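Local coordinates for nitrate regulatory protein (Klebsiella oxytoca, PDB 4AKK) that senses nitrate and nitrite and, in response, binds the leader RNA of the nasF operon to prevent transcription termination, at residues A[72-77]-A[161-166]; A[108-113]-A[130-135]; A[197-202]-A[288-293]. All coordinates share one frame; numbering follows the deposited sequence.

Contact 1: residues A[72-77]-A[161-166]; sequences MLQCER and RIIRHL. With EDO (1,2-ethanediol), chain C.
R77 NH1 is gripped by a salt bridge to E197 and a hydrogen bond to S160, and it lies 3.7 Å from I163 CD1 across the contact. R77 NE donates to O1 of a bound 1,2-ethanediol at 3.0 Å, near the guanidinium plane and with an N-H...O angle of 156°; the diol, probably from the crystallisation liquor, also bonds R203. These bonds probably fix the group's rotation, and I163 CD1 lies over one face, off-centre. The side chain leaves with CG anti to the backbone N (chi1 -179°) and bends at chi3, which turns the guanidinium toward helix 152-167. I163 is well shaped for this place: its long branch touches the CG of Q74 with CD1 and, through CG1, lies 3.8 Å from L73 CB. The amide of Q74 itself is engaged by K196 and E197. Further along, L73 CD1 meets both I162 CG2, at 3.9 Å, and L166 CD1, a tight 3.5 Å away. Segments 72-77 and 161-166 run antiparallel, at 166°, within the helical sensing domain. Aliphatic side chains thus bind the helices directly to each other, while the buried charge of R77 is probably balanced by E197.

Contact 2: residues A[108-113]-A[130-135]; sequences RFYAAL and CAVWYL
With CG anti to the backbone N (chi1 168°), F109 sends its ring toward helix 122-134, whereas Y110, whose CG lies anti to its carbonyl carbon (chi1 -77°), starts out beside the interface and reaches it with its far end. Both rings converge on V132 and L135. V132 CG2 sits near the plane of each ring, 4.2 Å from F109 CE2 and 4.1 Å from Y110 CE1, so one methyl touches the edges of both rings. L113, one turn beyond F109, slides past V132 in the opposite direction and adds a contact of 3.9 Å from its CD1 to V132 CG2. These helices follow each other in the chain and form an antiparallel helical hairpin of the nitrate- and nitrite-sensing domain; the segments cross at -148°, with their axes 12.8 Å apart at closest approach, a span that large aromatic side chains can bridge. L135 CD1 approaches F109 CE2 obliquely at 3.7 Å, and L135 CB lies 3.4 Å from the hydroxyl OH of Y110. F109 also packs against I66 and L69 of helix 56-85 and L166 of helix 152-167. Y110, L113 and V132 also meet the second subunit, where E37 and V38 of that chain pack on them.

Contact 3: residues A[197-202]-A[288-293]; sequences ELAGQE and QRLEQL
An antiparallel helix-helix contact, part apolar and part ionic, joins helix 180-212 to helix 277-312, with the centre of the contact about 9 Å from the centre of the chain. The CA atoms of G200 and L290 are 7.2 Å apart, and L290 CD2 lies against the bare backbone of G200, 3.8 Å from G200 N. The methyl of A199 is the hub. L290 CD2 lies 3.9 Å from A199 CB, L293 CD1 touches it more loosely, and A199 CB also rests over one face of the R289 guanidinium, toward the rim. At 172° the segments are almost exactly antiparallel, and this pairing of long helices belongs to the all-helical bundle of the nitrate- and nitrite-sensing domain. R289 runs extended from CG to NE, long enough to pass A199 and meet E202 in a salt bridge. R289 NH1 donates to E202 OE1 at 2.9 Å and 166°, with the oxygen in the guanidinium plane but the nitrogen well above the carboxylate plane; the two planes are 66° apart. E202 is tied further by a salt bridge from OE2 to R263, so two arginines would favour its charged form. Q230 bonds both R289 NH2 and E202 OE1, holding acid and base in place, and I259 of helix 257-267 packs against both side chains.

All three contacts lie in the nitrate- and nitrite-sensing domain of this all-helical chain. Contact 2 is nested along the sequence inside the span closed by contact 1, and contact 3 follows both. The centres of contacts 1 and 2 are about 12 Å apart, as are those of contacts 1 and 3, whereas those of contacts 2 and 3 are about 23 Å apart and the two do not touch. Contact 1 is therefore the middle link: H165 of helix 152-167 packs against Y134 of contact 2, the ring planes about 10° apart, and helix 56-85 reaches E197 of contact 3 through R77 and Q74. The series runs from the subunit interface beside contact 2 toward the centre of the chain.

Contact 1: residues A[72-77]-A[161-166]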
loop_
_atom_site.group_PDB
_atom_site.type_symbol
_atom_site.label_atom_id
_atom_site.label_comp_id
_atom_site.label_asym_id
_atom_site.label_seq_id
_atom_site.Cartn_x
_atom_site.Cartn_y
_atom_site.Cartn_z
ATOM N N MET A 72 19.245 -20.366 -7.867
ATOM C CA MET A 72 19.681 -21.747 -7.706
ATOM C C MET A 72 18.596 -22.600 -7.036
ATOM O O MET A 72 18.378 -23.750 -7.418
ATOM C CB MET A 72 20.989 -21.827 -6.907
ATOM C CG MET A 72 22.228 -21.185 -7.578
ATOM S SD MET A 72 22.448 -21.249 -9.393
ATOM C CE MET A 72 21.747 -22.807 -9.906
ATOM N N LEU A 73 17.926 -22.036 -6.029
ATOM C CA LEU A 73 16.833 -22.743 -5.349
ATOM C C LEU A 73 15.686 -23.028 -6.319
ATOM O O LEU A 73 15.052 -24.075 -6.243
ATOM C CB LEU A 73 16.327 -21.940 -4.149
ATOM C CG LEU A 73 17.252 -21.978 -2.932
ATOM C CD1 LEU A 73 16.891 -20.871 -1.960
ATOM C CD2 LEU A 73 17.207 -23.344 -2.248
ATOM N N GLN A 74 15.433 -22.095 -7.232
ATOM C CA GLN A 74 14.443 -22.301 -8.294
ATOM C C GLN A 74 14.860 -23.441 -9.236
ATOM O O GLN A 74 14.021 -24.222 -9.697
ATOM C CB GLN A 74 14.242 -21.000 -9.088
ATOM C CG GLN A 74 13.441 -19.920 -8.348
ATOM C CD GLN A 74 13.681 -18.507 -8.882
ATOM O OE1 GLN A 74 14.677 -18.248 -9.570
ATOM N NE2 GLN A 74 12.778 -17.580 -8.543
ATOM N N CYS A 75 16.154 -23.532 -9.532
ATOM C CA CYS A 75 16.661 -24.643 -10.343
ATOM C C CYS A 75 16.483 -25.959 -9.593
ATOM O O CYS A 75 16.005 -26.950 -10.149
ATOM C CB CYS A 75 18.139 -24.435 -10.718
ATOM S SG CYS A 75 18.470 -22.965 -11.760
ATOM N N GLU A 76 16.862 -25.966 -8.321
ATOM C CA GLU A 76 16.693 -27.169 -7.512
ATOM C C GLU A 76 15.212 -27.548 -7.398
ATOM O O GLU A 76 14.861 -28.715 -7.485
ATOM C CB GLU A 76 17.328 -27.014 -6.126
ATOM C CG GLU A 76 17.397 -28.325 -5.344
ATOM C CD GLU A 76 18.228 -28.227 -4.076
ATOM O OE1 GLU A 76 18.775 -27.141 -3.800
ATOM O OE2 GLU A 76 18.332 -29.235 -3.350
ATOM N N ARG A 77 14.342 -26.566 -7.204
ATOM C CA ARG A 77 12.917 -26.865 -7.113
ATOM C C ARG A 77 12.446 -27.611 -8.368
ATOM O O ARG A 77 11.811 -28.655 -8.279
ATOM C CB ARG A 77 12.092 -25.586 -6.883
ATOM C CG ARG A 77 10.572 -25.837 -6.748
ATOM C CD ARG A 77 9.805 -24.538 -6.488
ATOM N NE ARG A 77 10.132 -23.499 -7.472
ATOM C CZ ARG A 77 9.854 -22.207 -7.315
ATOM N NH1 ARG A 77 9.242 -21.790 -6.205
ATOM N NH2 ARG A 77 10.196 -21.323 -8.260
ATOM N N ARG A 161 8.663 -21.862 -0.031
ATOM C CA ARG A 161 8.641 -21.163 1.253
ATOM C C ARG A 161 10.016 -20.588 1.624
ATOM O O ARG A 161 10.112 -19.459 2.099
ATOM C CB ARG A 161 8.138 -22.085 2.363
ATOM C CG ARG A 161 8.335 -21.508 3.758
ATOM C CD ARG A 161 7.702 -22.377 4.824
ATOM N NE ARG A 161 8.346 -23.683 4.917
ATOM C CZ ARG A 161 8.040 -24.605 5.824
ATOM N NH1 ARG A 161 7.098 -24.361 6.727
ATOM N NH2 ARG A 161 8.675 -25.770 5.828
ATOM N N ILE A 162 11.074 -21.365 1.407
ATOM C CA ILE A 162 12.426 -20.866 1.617
ATOM C C ILE A 162 12.676 -19.650 0.726
ATOM O O ILE A 162 13.206 -18.627 1.163
ATOM C CB ILE A 162 13.472 -21.947 1.304
ATOM C CG1 ILE A 162 13.389 -23.072 2.339
ATOM C CG2 ILE A 162 14.879 -21.343 1.291
ATOM C CD1 ILE A 162 14.252 -24.274 2.023
ATOM N N ILE A 163 12.263 -19.773 -0.528
ATOM C CA ILE A 163 12.401 -18.703 -1.505
ATOM C C ILE A 163 11.670 -17.415 -1.122
ATOM O O ILE A 163 12.208 -16.310 -1.262
ATOM C CB ILE A 163 11.958 -19.185 -2.920
ATOM C CG1 ILE A 163 13.002 -20.167 -3.476
ATOM C CG2 ILE A 163 11.795 -17.984 -3.854
ATOM C CD1 ILE A 163 12.533 -21.002 -4.684
ATOM N N ARG A 164 10.445 -17.553 -0.634
ATOM C CA ARG A 164 9.638 -16.390 -0.275
ATOM C C ARG A 164 10.230 -15.565 0.877
ATOM O O ARG A 164 10.193 -14.330 0.856
ATOM C CB ARG A 164 8.213 -16.829 0.074
ATOM C CG ARG A 164 7.356 -15.722 0.699
ATOM C CD ARG A 164 5.897 -16.139 0.769
ATOM N NE ARG A 164 5.753 -17.440 1.406
ATOM C CZ ARG A 164 5.561 -17.613 2.710
ATOM N NH1 ARG A 164 5.472 -16.558 3.519
ATOM N NH2 ARG A 164 5.445 -18.841 3.200
ATOM N N HIS A 165 10.760 -16.242 1.888
ATOM C CA HIS A 165 11.400 -15.546 3.002
ATOM C C HIS A 165 12.711 -14.878 2.602
ATOM O O HIS A 165 13.081 -13.854 3.162
ATOM C CB HIS A 165 11.610 -16.486 4.179
ATOM C CG HIS A 165 10.330 -16.948 4.793
ATOM N ND1 HIS A 165 9.268 -16.251 5.257
ATOM C CD2 HIS A 165 10.007 -18.280 4.937
ATOM C CE1 HIS A 165 8.340 -17.166 5.686
ATOM N NE2 HIS A 165 8.810 -18.383 5.484
ATOM N N LEU A 166 13.398 -15.448 1.621
ATOM C CA LEU A 166 14.628 -14.846 1.121
ATOM C C LEU A 166 14.274 -13.569 0.390
ATOM O O LEU A 166 14.887 -12.535 0.613
ATOM C CB LEU A 166 15.371 -15.806 0.190
ATOM C CG LEU A 166 16.126 -16.915 0.915
ATOM C CD1 LEU A 166 16.598 -17.971 -0.071
ATOM C CD2 LEU A 166 17.299 -16.320 1.704
HETATM C C1 EDO C . 9.407 -24.687 -10.395
HETATM O O1 EDO C . 10.803 -24.803 -10.123
HETATM C C2 EDO C . 9.010 -25.544 -11.592
HETATM O O2 EDO C . 9.127 -26.958 -11.382
#

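Contact 2: residues A[108-113]-A[130-135]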
loop_
_atom_site.group_PDB
_atom_site.type_symbol
_atom_site.label_atom_id
_atom_site.label_comp_id
_atom_site.label_asym_id
_atom_site.label_seq_id
_atom_site.Cartn_x
_atom_site.Cartn_y
_atom_site.Cartn_z
ATOM N N ARG A 108 28.080 -17.821 -0.025
ATOM C CA ARG A 108 28.188 -16.427 -0.426
ATOM C C ARG A 108 27.114 -15.567 0.252
ATOM O O ARG A 108 27.375 -14.427 0.630
ATOM C CB ARG A 108 28.064 -16.299 -1.940
ATOM C CG ARG A 108 29.236 -16.892 -2.740
ATOM C CD ARG A 108 28.865 -17.001 -4.217
ATOM N NE ARG A 108 30.024 -17.139 -5.094
ATOM C CZ ARG A 108 30.595 -16.121 -5.738
ATOM N NH1 ARG A 108 30.114 -14.889 -5.600
ATOM N NH2 ARG A 108 31.647 -16.333 -6.519
ATOM N N PHE A 109 25.911 -16.117 0.395
ATOM C CA PHE A 109 24.802 -15.416 1.049
ATOM C C PHE A 109 25.122 -15.146 2.514
ATOM O O PHE A 109 24.923 -14.032 3.013
ATOM C CB PHE A 109 23.513 -16.239 0.937
ATOM C CG PHE A 109 22.381 -15.746 1.816
ATOM C CD1 PHE A 109 21.708 -14.562 1.518
ATOM C CD2 PHE A 109 21.972 -16.480 2.917
ATOM C CE1 PHE A 109 20.659 -14.113 2.316
ATOM C CE2 PHE A 109 20.922 -16.037 3.731
ATOM C CZ PHE A 109 20.263 -14.855 3.427
ATOM N N TYR A 110 25.607 -16.181 3.200
ATOM C CA TYR A 110 25.951 -16.078 4.618
ATOM C C TYR A 110 27.084 -15.065 4.815
ATOM O O TYR A 110 27.119 -14.342 5.813
ATOM C CB TYR A 110 26.341 -17.448 5.186
ATOM C CG TYR A 110 25.169 -18.379 5.486
ATOM C CD1 TYR A 110 24.023 -17.905 6.101
ATOM C CD2 TYR A 110 25.227 -19.733 5.171
ATOM C CE1 TYR A 110 22.960 -18.742 6.383
ATOM C CE2 TYR A 110 24.165 -20.582 5.452
ATOM C CZ TYR A 110 23.036 -20.077 6.059
ATOM O OH TYR A 110 21.971 -20.899 6.349
ATOM N N ALA A 111 28.001 -15.013 3.850
ATOM C CA ALA A 111 29.094 -14.046 3.878
ATOM C C ALA A 111 28.565 -12.620 3.727
ATOM O O ALA A 111 28.939 -11.724 4.493
ATOM C CB ALA A 111 30.106 -14.355 2.786
ATOM N N ALA A 112 27.694 -12.412 2.743
ATOM C CA ALA A 112 27.107 -11.094 2.512
ATOM C C ALA A 112 26.286 -10.605 3.710
ATOM O O ALA A 112 26.019 -9.410 3.831
ATOM C CB ALA A 112 26.267 -11.087 1.245
ATOM N N LEU A 113 25.905 -11.514 4.607
ATOM C CA LEU A 113 25.155 -11.103 5.804
ATOM C C LEU A 113 26.016 -10.409 6.879
ATOM O O LEU A 113 25.502 -9.609 7.663
ATOM C CB LEU A 113 24.395 -12.281 6.429
ATOM C CG LEU A 113 23.158 -12.815 5.698
ATOM C CD1 LEU A 113 22.565 -13.978 6.468
ATOM C CD2 LEU A 113 22.123 -11.724 5.506
ATOM N N CYS A 130 14.137 -15.034 9.915
ATOM C CA CYS A 130 13.117 -15.901 9.330
ATOM C C CYS A 130 13.691 -16.708 8.169
ATOM O O CYS A 130 13.568 -17.933 8.131
ATOM C CB CYS A 130 11.944 -15.049 8.850
ATOM S SG CYS A 130 10.390 -15.920 8.583
ATOM N N ALA A 131 14.322 -16.016 7.223
ATOM C CA ALA A 131 14.944 -16.663 6.064
ATOM C C ALA A 131 16.031 -17.660 6.474
ATOM O O ALA A 131 16.087 -18.775 5.965
ATOM C CB ALA A 131 15.507 -15.610 5.103
ATOM N N VAL A 132 16.883 -17.263 7.412
ATOM C CA VAL A 132 17.947 -18.144 7.895
ATOM C C VAL A 132 17.423 -19.322 8.733
ATOM O O VAL A 132 18.094 -20.346 8.864
ATOM C CB VAL A 132 18.999 -17.342 8.688
ATOM C CG1 VAL A 132 19.898 -18.259 9.490
ATOM C CG2 VAL A 132 19.821 -16.485 7.732
ATOM N N TRP A 133 16.226 -19.177 9.295
ATOM C CA TRP A 133 15.617 -20.244 10.091
ATOM C C TRP A 133 15.272 -21.460 9.238
ATOM O O TRP A 133 15.467 -22.598 9.661
ATOM C CB TRP A 133 14.367 -19.725 10.808
ATOM C CG TRP A 133 13.558 -20.784 11.498
ATOM C CD1 TRP A 133 12.699 -21.670 10.914
ATOM C CD2 TRP A 133 13.512 -21.053 12.904
ATOM N NE1 TRP A 133 12.131 -22.480 11.866
ATOM C CE2 TRP A 133 12.613 -22.121 13.097
ATOM C CE3 TRP A 133 14.148 -20.496 14.019
ATOM C CZ2 TRP A 133 12.334 -22.642 14.359
ATOM C CZ3 TRP A 133 13.870 -21.017 15.272
ATOM C CH2 TRP A 133 12.972 -22.079 15.432
ATOM N N TYR A 134 14.779 -21.217 8.030
ATOM C CA TYR A 134 14.382 -22.298 7.129
ATOM C C TYR A 134 15.527 -22.921 6.342
ATOM O O TYR A 134 15.421 -24.060 5.904
ATOM C CB TYR A 134 13.328 -21.803 6.137
ATOM C CG TYR A 134 11.979 -21.579 6.763
ATOM C CD1 TYR A 134 11.088 -22.631 6.931
ATOM C CD2 TYR A 134 11.598 -20.318 7.191
ATOM C CE1 TYR A 134 9.852 -22.427 7.517
ATOM C CE2 TYR A 134 10.369 -20.106 7.773
ATOM C CZ TYR A 134 9.499 -21.161 7.934
ATOM O OH TYR A 134 8.273 -20.940 8.515
ATOM N N LEU A 135 16.610 -22.178 6.136
ATOM C CA LEU A 135 17.701 -22.669 5.301
ATOM C C LEU A 135 18.266 -24.038 5.707
ATOM O O LEU A 135 18.499 -24.881 4.846
ATOM C CB LEU A 135 18.812 -21.622 5.172
ATOM C CG LEU A 135 18.417 -20.445 4.277
ATOM C CD1 LEU A 135 19.510 -19.388 4.224
ATOM C CD2 LEU A 135 18.066 -20.927 2.874
#

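Contact 3: residues A[197-202]-A[288-293]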
loop_
_atom_site.group_PDB
_atom_site.type_symbol
_atom_site.label_atom_id
_atom_site.label_comp_id
_atom_site.label_asym_id
_atom_site.label_seq_id
_atom_site.Cartn_x
_atom_site.Cartn_y
_atom_site.Cartn_z
ATOM N N GLU A 197 9.784 -15.389 -9.730
ATOM C CA GLU A 197 9.449 -16.451 -8.783
ATOM C C GLU A 197 8.081 -17.068 -9.101
ATOM O O GLU A 197 7.904 -18.292 -9.064
ATOM C CB GLU A 197 9.466 -15.927 -7.343
ATOM C CG GLU A 197 8.730 -16.831 -6.337
ATOM C CD GLU A 197 9.248 -18.279 -6.307
ATOM O OE1 GLU A 197 10.248 -18.582 -7.002
ATOM O OE2 GLU A 197 8.653 -19.124 -5.590
ATOM N N LEU A 198 7.117 -16.210 -9.393
ATOM C CA LEU A 198 5.765 -16.644 -9.709
ATOM C C LEU A 198 5.732 -17.362 -11.049
ATOM O O LEU A 198 4.916 -18.256 -11.243
ATOM C CB LEU A 198 4.806 -15.449 -9.725
ATOM C CG LEU A 198 4.562 -14.756 -8.370
ATOM C CD1 LEU A 198 3.465 -13.706 -8.479
ATOM C CD2 LEU A 198 4.215 -15.747 -7.277
ATOM N N ALA A 199 6.599 -16.956 -11.981
ATOM C CA ALA A 199 6.755 -17.707 -13.231
ATOM C C ALA A 199 7.274 -19.117 -12.921
ATOM O O ALA A 199 6.809 -20.095 -13.495
ATOM C CB ALA A 199 7.696 -16.980 -14.196
ATOM N N GLY A 200 8.242 -19.205 -12.011
ATOM C CA GLY A 200 8.726 -20.478 -11.512
ATOM C C GLY A 200 7.653 -21.334 -10.854
ATOM O O GLY A 200 7.644 -22.538 -11.031
ATOM N N GLN A 201 6.755 -20.723 -10.084
ATOM C CA GLN A 201 5.630 -21.468 -9.526
ATOM C C GLN A 201 4.643 -21.907 -10.606
ATOM O O GLN A 201 4.085 -23.000 -10.520
ATOM C CB GLN A 201 4.928 -20.677 -8.410
ATOM C CG GLN A 201 5.834 -20.458 -7.215
ATOM C CD GLN A 201 5.176 -19.653 -6.122
ATOM O OE1 GLN A 201 3.949 -19.553 -6.074
ATOM N NE2 GLN A 201 5.985 -19.076 -5.234
ATOM N N GLU A 202 4.429 -21.061 -11.614
ATOM C CA GLU A 202 3.684 -21.476 -12.811
ATOM C C GLU A 202 4.272 -22.746 -13.452
ATOM O O GLU A 202 3.532 -23.652 -13.854
ATOM C CB GLU A 202 3.663 -20.357 -13.860
ATOM C CG GLU A 202 2.899 -20.708 -15.146
ATOM C CD GLU A 202 3.130 -19.693 -16.265
ATOM O OE1 GLU A 202 3.618 -18.578 -15.967
ATOM O OE2 GLU A 202 2.822 -20.008 -17.441
ATOM N N GLN A 288 13.445 -22.417 -20.292
ATOM C CA GLN A 288 14.145 -21.504 -21.204
ATOM C C GLN A 288 13.692 -20.070 -20.937
ATOM O O GLN A 288 14.482 -19.115 -20.956
ATOM C CB GLN A 288 13.872 -21.862 -22.663
ATOM C CG GLN A 288 14.401 -20.796 -23.643
ATOM C CD GLN A 288 14.425 -21.264 -25.091
ATOM O OE1 GLN A 288 15.491 -21.541 -25.646
ATOM N NE2 GLN A 288 13.252 -21.353 -25.709
ATOM N N ARG A 289 12.398 -19.941 -20.680
ATOM C CA ARG A 289 11.806 -18.671 -20.299
ATOM C C ARG A 289 12.451 -18.103 -19.040
ATOM O O ARG A 289 12.763 -16.928 -18.981
ATOM C CB ARG A 289 10.311 -18.859 -20.077
ATOM C CG ARG A 289 9.564 -17.601 -19.728
ATOM C CD ARG A 289 8.185 -17.965 -19.241
ATOM N NE ARG A 289 7.421 -16.806 -18.791
ATOM C CZ ARG A 289 6.387 -16.883 -17.960
ATOM N NH1 ARG A 289 6.017 -18.068 -17.478
ATOM N NH2 ARG A 289 5.725 -15.781 -17.610
ATOM N N LEU A 290 12.650 -18.941 -18.035
ATOM C CA LEU A 290 13.248 -18.483 -16.782
ATOM C C LEU A 290 14.733 -18.134 -16.931
ATOM O O LEU A 290 15.223 -17.200 -16.293
ATOM C CB LEU A 290 13.050 -19.529 -15.680
ATOM C CG LEU A 290 11.596 -19.701 -15.204
ATOM C CD1 LEU A 290 11.389 -21.066 -14.553
ATOM C CD2 LEU A 290 11.196 -18.586 -14.246
ATOM N N GLU A 291 15.453 -18.879 -17.770
ATOM C CA GLU A 291 16.843 -18.513 -18.064
ATOM C C GLU A 291 16.948 -17.177 -18.802
ATOM O O GLU A 291 17.874 -16.393 -18.564
ATOM C CB GLU A 291 17.578 -19.631 -18.814
ATOM C CG GLU A 291 17.990 -20.799 -17.908
ATOM C CD GLU A 291 18.848 -20.364 -16.714
ATOM O OE1 GLU A 291 19.842 -19.620 -16.897
ATOM O OE2 GLU A 291 18.533 -20.779 -15.582
ATOM N N GLN A 292 15.992 -16.893 -19.677
ATOM C CA GLN A 292 15.948 -15.566 -20.298
ATOM C C GLN A 292 15.705 -14.477 -19.248
ATOM O O GLN A 292 16.358 -13.431 -19.272
ATOM C CB GLN A 292 14.882 -15.500 -21.398
ATOM C CG GLN A 292 15.193 -16.373 -22.599
ATOM C CD GLN A 292 16.511 -15.991 -23.260
ATOM O OE1 GLN A 292 17.499 -16.722 -23.177
ATOM N NE2 GLN A 292 16.534 -14.828 -23.899
ATOM N N LEU A 293 14.770 -14.719 -18.326
ATOM C CA LEU A 293 14.511 -13.749 -17.269
ATOM C C LEU A 293 15.766 -13.560 -16.421
ATOM O O LEU A 293 16.098 -12.441 -16.036
ATOM C CB LEU A 293 13.340 -14.193 -16.389
ATOM C CG LEU A 293 11.952 -14.209 -17.037
ATOM C CD1 LEU A 293 10.994 -15.042 -16.201
ATOM C CD2 LEU A 293 11.405 -12.796 -17.244
#